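Interferon gamma receptor 1 (Gallus gallus, PDB 4EQ3) probably binds the cytokine interferon gamma through its extracellular part, the two-domain piece described here, as a cell-surface receptor. Local coordinates at residues I73-F77 against H78-F82; S117-G120 against A121-I124; K193-F196 against F197-I201. All blocks are in the same frame, centred on the assembly; numbering follows the deposited sequence.

Contact 1 (I73-F77 against H78-F82); sequences INEIF and HSYWF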
loop_
_atom_site.group_PDB
_atom_site.type_symbol
_atom_site.label_atom_id
_atom_site.label_comp_id
_atom_site.label_asym_id
_atom_site.label_seq_id
_atom_site.Cartn_x
_atom_site.Cartn_y
_atom_site.Cartn_z
ATOM N N ILE A 73 -2.324 12.961 -0.441
ATOM C CA ILE A 73 -1.019 12.563 0.061
ATOM C C ILE A 73 -0.041 12.421 -1.081
ATOM O O ILE A 73 -0.180 11.544 -1.930
ATOM C CB ILE A 73 -1.120 11.249 0.843
ATOM C CG1 ILE A 73 -2.008 11.461 2.075
ATOM C CG2 ILE A 73 0.267 10.740 1.221
ATOM C CD1 ILE A 73 -2.383 10.191 2.807
ATOM N N ASN A 74 0.944 13.308 -1.126
ATOM C CA ASN A 74 1.911 13.261 -2.213
ATOM C C ASN A 74 3.330 13.454 -1.700
ATOM O O ASN A 74 4.211 13.936 -2.416
ATOM C CB ASN A 74 1.566 14.290 -3.281
ATOM C CG ASN A 74 1.172 15.617 -2.694
ATOM O OD1 ASN A 74 1.979 16.282 -2.042
ATOM N ND2 ASN A 74 -0.080 16.017 -2.915
ATOM N N GLU A 75 3.522 13.072 -0.445
ATOM C CA GLU A 75 4.831 13.061 0.187
ATOM C C GLU A 75 4.907 11.734 0.918
ATOM O O GLU A 75 3.967 11.363 1.616
ATOM C CB GLU A 75 4.947 14.206 1.195
ATOM C CG GLU A 75 4.892 15.604 0.581
ATOM C CD GLU A 75 6.141 15.935 -0.218
ATOM O OE1 GLU A 75 7.162 15.236 -0.045
ATOM O OE2 GLU A 75 6.098 16.890 -1.023
ATOM N N ILE A 76 6.005 11.010 0.753
ATOM C CA ILE A 76 6.135 9.720 1.423
ATOM C C ILE A 76 6.883 9.836 2.759
ATOM O O ILE A 76 6.672 9.032 3.665
ATOM C CB ILE A 76 6.815 8.666 0.509
ATOM C CG1 ILE A 76 6.395 7.243 0.905
ATOM C CG2 ILE A 76 8.334 8.827 0.517
ATOM C CD1 ILE A 76 6.678 6.189 -0.187
ATOM N N PHE A 77 7.736 10.851 2.882
ATOM C CA PHE A 77 8.597 10.993 4.065
ATOM C C PHE A 77 8.124 12.032 5.074
ATOM O O PHE A 77 8.414 11.919 6.266
ATOM C CB PHE A 77 10.051 11.254 3.652
ATOM C CG PHE A 77 10.659 10.122 2.871
ATOM C CD1 PHE A 77 10.830 8.879 3.457
ATOM C CD2 PHE A 77 11.048 10.293 1.557
ATOM C CE1 PHE A 77 11.380 7.824 2.747
ATOM C CE2 PHE A 77 11.595 9.236 0.836
ATOM C CZ PHE A 77 11.761 8.006 1.437
ATOM N N HIS A 78 7.391 13.037 4.616
ATOM C CA HIS A 78 6.919 14.068 5.537
ATOM C C HIS A 78 5.591 13.665 6.171
ATOM O O HIS A 78 4.932 12.737 5.701
ATOM C CB HIS A 78 6.787 15.413 4.834
ATOM C CG HIS A 78 8.069 15.915 4.248
ATOM N ND1 HIS A 78 9.159 16.247 5.022
ATOM C CD2 HIS A 78 8.433 16.148 2.964
ATOM C CE1 HIS A 78 10.141 16.661 4.240
ATOM N NE2 HIS A 78 9.724 16.614 2.988
ATOM N N SER A 79 5.210 14.373 7.233
ATOM C CA SER A 79 4.050 14.024 8.046
ATOM C C SER A 79 2.757 14.694 7.570
ATOM O O SER A 79 2.774 15.745 6.921
ATOM C CB SER A 79 4.300 14.392 9.517
ATOM O OG SER A 79 5.421 13.706 10.049
ATOM N N TYR A 80 1.636 14.057 7.896
ATOM C CA TYR A 80 0.312 14.616 7.650
ATOM C C TYR A 80 -0.513 14.409 8.907
ATOM O O TYR A 80 -0.317 13.431 9.633
ATOM C CB TYR A 80 -0.388 13.895 6.493
ATOM C CG TYR A 80 0.130 14.197 5.096
ATOM C CD1 TYR A 80 -0.448 15.197 4.318
ATOM C CD2 TYR A 80 1.164 13.453 4.540
ATOM C CE1 TYR A 80 0.004 15.458 3.025
ATOM C CE2 TYR A 80 1.618 13.708 3.251
ATOM C CZ TYR A 80 1.036 14.711 2.506
ATOM O OH TYR A 80 1.501 14.958 1.239
ATOM N N TRP A 81 -1.430 15.332 9.169
ATOM C CA TRP A 81 -2.452 15.111 10.169
ATOM C C TRP A 81 -3.807 15.264 9.489
ATOM O O TRP A 81 -3.928 15.973 8.483
ATOM C CB TRP A 81 -2.313 16.093 11.336
ATOM C CG TRP A 81 -1.224 15.719 12.291
ATOM C CD1 TRP A 81 -1.355 15.020 13.457
ATOM C CD2 TRP A 81 0.166 16.009 12.150
ATOM N NE1 TRP A 81 -0.129 14.861 14.051
ATOM C CE2 TRP A 81 0.821 15.463 13.269
ATOM C CE3 TRP A 81 0.920 16.675 11.182
ATOM C CZ2 TRP A 81 2.196 15.570 13.454
ATOM C CZ3 TRP A 81 2.288 16.789 11.371
ATOM C CH2 TRP A 81 2.912 16.231 12.494
ATOM N N PHE A 82 -4.817 14.584 10.018
ATOM C CA PHE A 82 -6.176 14.736 9.499
ATOM C C PHE A 82 -7.121 14.942 10.664
ATOM O O PHE A 82 -6.806 14.577 11.796
ATOM C CB PHE A 82 -6.606 13.514 8.672
ATOM C CG PHE A 82 -5.597 13.085 7.654
ATOM C CD1 PHE A 82 -4.681 12.083 7.946
ATOM C CD2 PHE A 82 -5.558 13.680 6.402
ATOM C CE1 PHE A 82 -3.745 11.677 7.008
ATOM C CE2 PHE A 82 -4.624 13.286 5.461
ATOM C CZ PHE A 82 -3.710 12.283 5.767
HETATM O O HOH W 1 0.969 17.599 0.328
HETATM O O HOH W 2 3.465 10.812 4.501
HETATM O O HOH W 3 8.245 12.875 8.934
#

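Contact 2 (S117-G120 against A121-I124); sequences SRHG and AEII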
loop_
_atom_site.group_PDB
_atom_site.type_symbol
_atom_site.label_atom_id
_atom_site.label_comp_id
_atom_site.label_asym_id
_atom_site.label_seq_id
_atom_site.Cartn_x
_atom_site.Cartn_y
_atom_site.Cartn_z
ATOM N N SER A 117 6.429 -19.727 -14.227
ATOM C CA SER A 117 6.467 -20.569 -15.418
ATOM C C SER A 117 7.881 -21.104 -15.591
ATOM O O SER A 117 8.770 -20.808 -14.779
ATOM C CB SER A 117 6.041 -19.772 -16.656
ATOM O OG SER A 117 6.877 -18.635 -16.850
ATOM N N ARG A 118 8.097 -21.903 -16.631
ATOM C CA ARG A 118 9.446 -22.364 -16.940
ATOM C C ARG A 118 9.637 -22.464 -18.439
ATOM O O ARG A 118 8.683 -22.694 -19.178
ATOM C CB ARG A 118 9.722 -23.732 -16.321
ATOM C CG ARG A 118 8.919 -24.855 -16.942
ATOM C CD ARG A 118 9.253 -26.208 -16.300
ATOM N NE ARG A 118 8.432 -27.283 -16.850
ATOM C CZ ARG A 118 8.769 -28.018 -17.905
ATOM N NH1 ARG A 118 9.924 -27.803 -18.527
ATOM N NH2 ARG A 118 7.950 -28.971 -18.339
ATOM N N HIS A 119 10.877 -22.268 -18.870
ATOM C CA HIS A 119 11.295 -22.609 -20.220
ATOM C C HIS A 119 12.425 -23.609 -20.074
ATOM O O HIS A 119 13.542 -23.248 -19.714
ATOM C CB HIS A 119 11.764 -21.370 -20.987
ATOM C CG HIS A 119 12.462 -21.689 -22.271
ATOM N ND1 HIS A 119 13.725 -21.228 -22.567
ATOM C CD2 HIS A 119 12.089 -22.460 -23.319
ATOM C CE1 HIS A 119 14.092 -21.679 -23.753
ATOM N NE2 HIS A 119 13.117 -22.432 -24.230
ATOM N N GLY A 120 12.130 -24.875 -20.337
ATOM C CA GLY A 120 13.099 -25.925 -20.109
ATOM C C GLY A 120 13.415 -25.970 -18.628
ATOM O O GLY A 120 12.504 -26.016 -17.805
ATOM N N ALA A 121 14.698 -25.935 -18.288
ATOM C CA ALA A 121 15.123 -26.030 -16.897
ATOM C C ALA A 121 15.267 -24.656 -16.247
ATOM O O ALA A 121 15.753 -24.545 -15.124
ATOM C CB ALA A 121 16.429 -26.799 -16.796
ATOM N N GLU A 122 14.847 -23.613 -16.954
ATOM C CA GLU A 122 14.945 -22.254 -16.428
ATOM C C GLU A 122 13.592 -21.774 -15.899
ATOM O O GLU A 122 12.591 -21.785 -16.622
ATOM C CB GLU A 122 15.465 -21.291 -17.504
ATOM C CG GLU A 122 14.370 -20.444 -18.153
ATOM C CD GLU A 122 14.859 -19.619 -19.336
ATOM O OE1 GLU A 122 15.446 -20.205 -20.279
ATOM O OE2 GLU A 122 14.634 -18.385 -19.327
ATOM N N ILE A 123 13.565 -21.359 -14.635
ATOM C CA ILE A 123 12.343 -20.849 -14.026
ATOM C C ILE A 123 12.173 -19.368 -14.321
ATOM O O ILE A 123 13.131 -18.591 -14.271
ATOM C CB ILE A 123 12.332 -21.026 -12.500
ATOM C CG1 ILE A 123 12.660 -22.465 -12.114
ATOM C CG2 ILE A 123 10.975 -20.643 -11.947
ATOM C CD1 ILE A 123 11.552 -23.415 -12.413
ATOM N N ILE A 124 10.939 -18.984 -14.614
ATOM C CA ILE A 124 10.612 -17.621 -14.991
ATOM C C ILE A 124 9.637 -17.020 -13.991
ATOM O O ILE A 124 8.522 -17.521 -13.807
ATOM C CB ILE A 124 9.985 -17.584 -16.393
ATOM C CG1 ILE A 124 10.989 -18.076 -17.439
ATOM C CG2 ILE A 124 9.498 -16.180 -16.729
ATOM C CD1 ILE A 124 10.374 -18.294 -18.821
HETATM O O HOH W 4 6.012 -16.522 -15.179
#

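Contact 3 (K193-F196 against F197-I201); sequences KGHF and FDDLI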
loop_
_atom_site.group_PDB
_atom_site.type_symbol
_atom_site.label_atom_id
_atom_site.label_comp_id
_atom_site.label_asym_id
_atom_site.label_seq_id
_atom_site.Cartn_x
_atom_site.Cartn_y
_atom_site.Cartn_z
ATOM N N LYS A 193 8.704 -10.268 -2.170
ATOM C CA LYS A 193 8.283 -9.087 -1.429
ATOM C C LYS A 193 8.648 -7.801 -2.169
ATOM O O LYS A 193 9.651 -7.727 -2.757
ATOM C CB LYS A 193 8.991 -9.004 -0.088
ATOM C CG LYS A 193 8.605 -9.897 0.956
ATOM C CD LYS A 193 9.180 -9.388 2.235
ATOM C CE LYS A 193 10.340 -10.100 2.653
ATOM N NZ LYS A 193 10.500 -10.061 4.068
ATOM N N GLY A 194 7.829 -6.783 -2.090
ATOM C CA GLY A 194 8.195 -5.482 -2.625
ATOM C C GLY A 194 9.105 -4.711 -1.678
ATOM O O GLY A 194 9.002 -4.849 -0.455
ATOM N N HIS A 195 10.005 -3.909 -2.251
ATOM C CA HIS A 195 10.901 -3.035 -1.494
ATOM C C HIS A 195 10.857 -1.642 -2.115
ATOM O O HIS A 195 10.836 -1.510 -3.336
ATOM C CB HIS A 195 12.352 -3.537 -1.560
ATOM C CG HIS A 195 12.647 -4.707 -0.669
ATOM N ND1 HIS A 195 12.331 -6.007 -1.012
ATOM C CD2 HIS A 195 13.260 -4.777 0.536
ATOM C CE1 HIS A 195 12.722 -6.822 -0.047
ATOM N NE2 HIS A 195 13.283 -6.102 0.906
ATOM N N PHE A 196 10.837 -0.606 -1.284
ATOM C CA PHE A 196 11.047 0.757 -1.762
ATOM C C PHE A 196 12.243 1.357 -1.002
ATOM O O PHE A 196 12.296 1.302 0.227
ATOM C CB PHE A 196 9.795 1.624 -1.567
ATOM C CG PHE A 196 8.668 1.331 -2.553
ATOM C CD1 PHE A 196 7.623 0.492 -2.203
ATOM C CD2 PHE A 196 8.649 1.926 -3.805
ATOM C CE1 PHE A 196 6.583 0.225 -3.097
ATOM C CE2 PHE A 196 7.608 1.670 -4.711
ATOM C CZ PHE A 196 6.576 0.814 -4.352
ATOM N N PHE A 197 13.200 1.914 -1.739
ATOM C CA PHE A 197 14.413 2.472 -1.135
ATOM C C PHE A 197 15.161 1.416 -0.336
ATOM O O PHE A 197 15.473 1.626 0.841
ATOM C CB PHE A 197 14.075 3.630 -0.201
ATOM C CG PHE A 197 13.304 4.733 -0.855
ATOM C CD1 PHE A 197 13.957 5.728 -1.560
ATOM C CD2 PHE A 197 11.926 4.789 -0.758
ATOM C CE1 PHE A 197 13.244 6.744 -2.168
ATOM C CE2 PHE A 197 11.216 5.817 -1.356
ATOM C CZ PHE A 197 11.878 6.789 -2.060
ATOM N N ASP A 198 15.451 0.289 -0.980
ATOM C CA ASP A 198 16.053 -0.862 -0.314
ATOM C C ASP A 198 15.167 -1.369 0.815
ATOM O O ASP A 198 14.285 -2.210 0.588
ATOM C CB ASP A 198 17.459 -0.544 0.205
ATOM C CG ASP A 198 18.414 -0.158 -0.908
ATOM O OD1 ASP A 198 18.315 -0.758 -2.002
ATOM O OD2 ASP A 198 19.259 0.748 -0.692
ATOM N N ASP A 199 15.383 -0.870 2.027
ATOM C CA ASP A 199 14.648 -1.401 3.174
ATOM C C ASP A 199 13.829 -0.388 3.991
ATOM O O ASP A 199 13.333 -0.720 5.066
ATOM C CB ASP A 199 15.589 -2.200 4.081
ATOM C CG ASP A 199 15.999 -3.533 3.465
ATOM O OD1 ASP A 199 17.020 -4.107 3.909
ATOM O OD2 ASP A 199 15.300 -4.009 2.535
ATOM N N LEU A 200 13.673 0.829 3.479
ATOM C CA LEU A 200 12.835 1.820 4.148
ATOM C C LEU A 200 11.358 1.403 4.174
ATOM O O LEU A 200 10.638 1.678 5.135
ATOM C CB LEU A 200 12.996 3.192 3.500
ATOM C CG LEU A 200 14.396 3.815 3.590
ATOM C CD1 LEU A 200 14.372 5.249 3.099
ATOM C CD2 LEU A 200 14.964 3.744 5.006
ATOM N N ILE A 201 10.915 0.743 3.106
ATOM C CA ILE A 201 9.565 0.198 3.028
ATOM C C ILE A 201 9.674 -1.227 2.520
ATOM O O ILE A 201 10.234 -1.468 1.454
ATOM C CB ILE A 201 8.684 1.001 2.058
ATOM C CG1 ILE A 201 8.710 2.496 2.426
ATOM C CG2 ILE A 201 7.257 0.439 2.048
ATOM C CD1 ILE A 201 7.850 3.381 1.554
HETATM O O HOH W 5 14.110 -0.952 -3.416
#

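Contact 1 (I73-F77 against H78-F82)
The phenol of Tyr80 reaches back to the loop before it, and its hydroxyl accepts a hydrogen bond from Asn74 N: the distance from Asn74 N to Tyr80 OH is 2.9 Å, at a nearly straight N-H...O angle of 163°. With CG anti to the carbonyl carbon (chi1 -73°), the ring points back at residues 73-75, and OH arrives at Asn74 N. Water adds three further links. One molecule lies 2.8 Å from Tyr80 OH and donates to Asn74 OD1, tying the side chain of the loop residue to the same hydroxyl. A second donates to both Glu75 O and His78 O, and a third to Phe77 O and Ser79 OG; that serine oxygen is also hydrogen-bonded to Glu100.

A tyrosine just where the loop runs into strand 81-88, bonded through its hydroxyl to the backbone of that loop, recalls the tyrosine corner of fibronectin type III domains, although the bond here spans six residues. The loop joins strand 66-68 to strand 81-88, consistent with the crossing from one sheet to the other in such a domain.

Apolar contacts hold Ile73 in the loop. Ile73 lays CG1 over one face of the Tyr80 ring, while its CG2 meets Tyr80 CE2 at 3.8 Å. Its CD1 goes on to Phe82 CZ at 3.9 Å, the two side chains crossing at about a right angle. Tyr80 and Phe82 also both touch Val45 of strand 40-46.

At the solvent side, Glu75 and His78 run side by side. The glutamate bends at chi2 (-71°), which brings OE1 to the imidazole edge, 3.4 Å from His78 CD2, and the His78 ring stacks on Tyr48.

Contact 2 (S117-G120 against A121-I124)
Glu122 O is approached by two groups of the strand that precedes it: His119 N donates a hydrogen bond of 2.9 Å to it, and the CA-H of Arg118 adds a contact, Arg118 CA to Glu122 O 3.2 Å. The return bond, Glu122 N to His119 O, is 3.1 Å long and closes the turn. Further from the turn, Ser117 and Ile124 form the next hydrogen-bonded pair, with Ile124 N 2.8 Å from Ser117 O and Ser117 N donating to Ile124 O in return. Between these pairs, Arg118 faces Ile123 in a non-hydrogen-bonded pair.

The side chains of His119 and Glu122 repeat the pairing of their backbones. His119 CG is anti to the backbone N (chi1 168°), and the ring presents ND1 to Glu122 OE1 at 3.0 Å. OE1 lies at the ring edge, slightly tilted from the ring plane, while the donor comes from above the carboxylate, the two planes being 64° apart. Glu122 OE2 is taken by Ser178 of the neighbouring strand, so both carboxylate oxygens have a hydrogen-bond partner and the group is fixed in rotation.

On the same face, Ser117 OG comes 3.3 Å from Ile124 CB, and Ile124 CD1 extends to His119 CB at 4.0 Å. On the other face, Arg118 runs extended from CG to NE, and its NH1 donates to Gly120 O at 3.2 Å, an oxygen lying near the guanidinium plane, while Ile123 packs inward on Ile211 and Val213.

Gly120, with a positive phi of 63°, takes the first corner and Ala121 the second: a type II' turn closing a beta hairpin with a two-residue loop, the one between the first two strands of the second fibronectin type III domain.

Contact 3 (K193-F196 against F197-I201)
Phe196 and Ile201 form an antiparallel hydrogen-bonded pair, Phe196 N donating to Ile201 O at 2.9 Å and Ile201 N to Phe196 O at 3.2 Å, and the four residues between them make a type II' turn, with Asp198 at positive phi and Leu200 N bonded to Phe197 O.

The side chains of the pair stand on one face of the sheet, where Phe196 CB meets Ile201 CB at 3.8 Å. Phe196 CB also touches Phe197 CD2 at 3.9 Å. This four-residue hairpin loop joins strands 186-196 and 201-213, the last two of the second fibronectin type III domain, at the end nearer the first domain. Ile144 of helix 142-145 packs on both phenylalanines, and Phe24 meets the Phe196 ring edge-to-face.

Asp199, exposed, turns CG anti to its carbonyl carbon (chi1 -72°) and lies alongside His195, pointing the same way. Its carboxylate stands at the imidazole edge, the two planes 41° apart. A water accepts from Asp198 N and donates a weak bond to His195 O.

How the contacts relate
Contacts 1 and 3 belong to different domains yet touch, their centres 18 Å apart. Ile76 CD1 packs on Ile201 CD1 at 3.5 Å, and the rings of Phe77 and Phe197 meet edge-to-face, with Phe77 CZ 3.6 Å from Phe197 CE2. Gln104 of helix 103-106 bridges both, bonded through its backbone to Ile76 and through NE2 to Leu200 O. These two loops therefore form part of the interdomain elbow, the region where relatives among class II cytokine receptors bind their ligands. Contact 2 shares the second domain with contact 3 but lies about 27 Å away between centres. From contact 1 it is 42 Å, on the opposite side of the chain's centre.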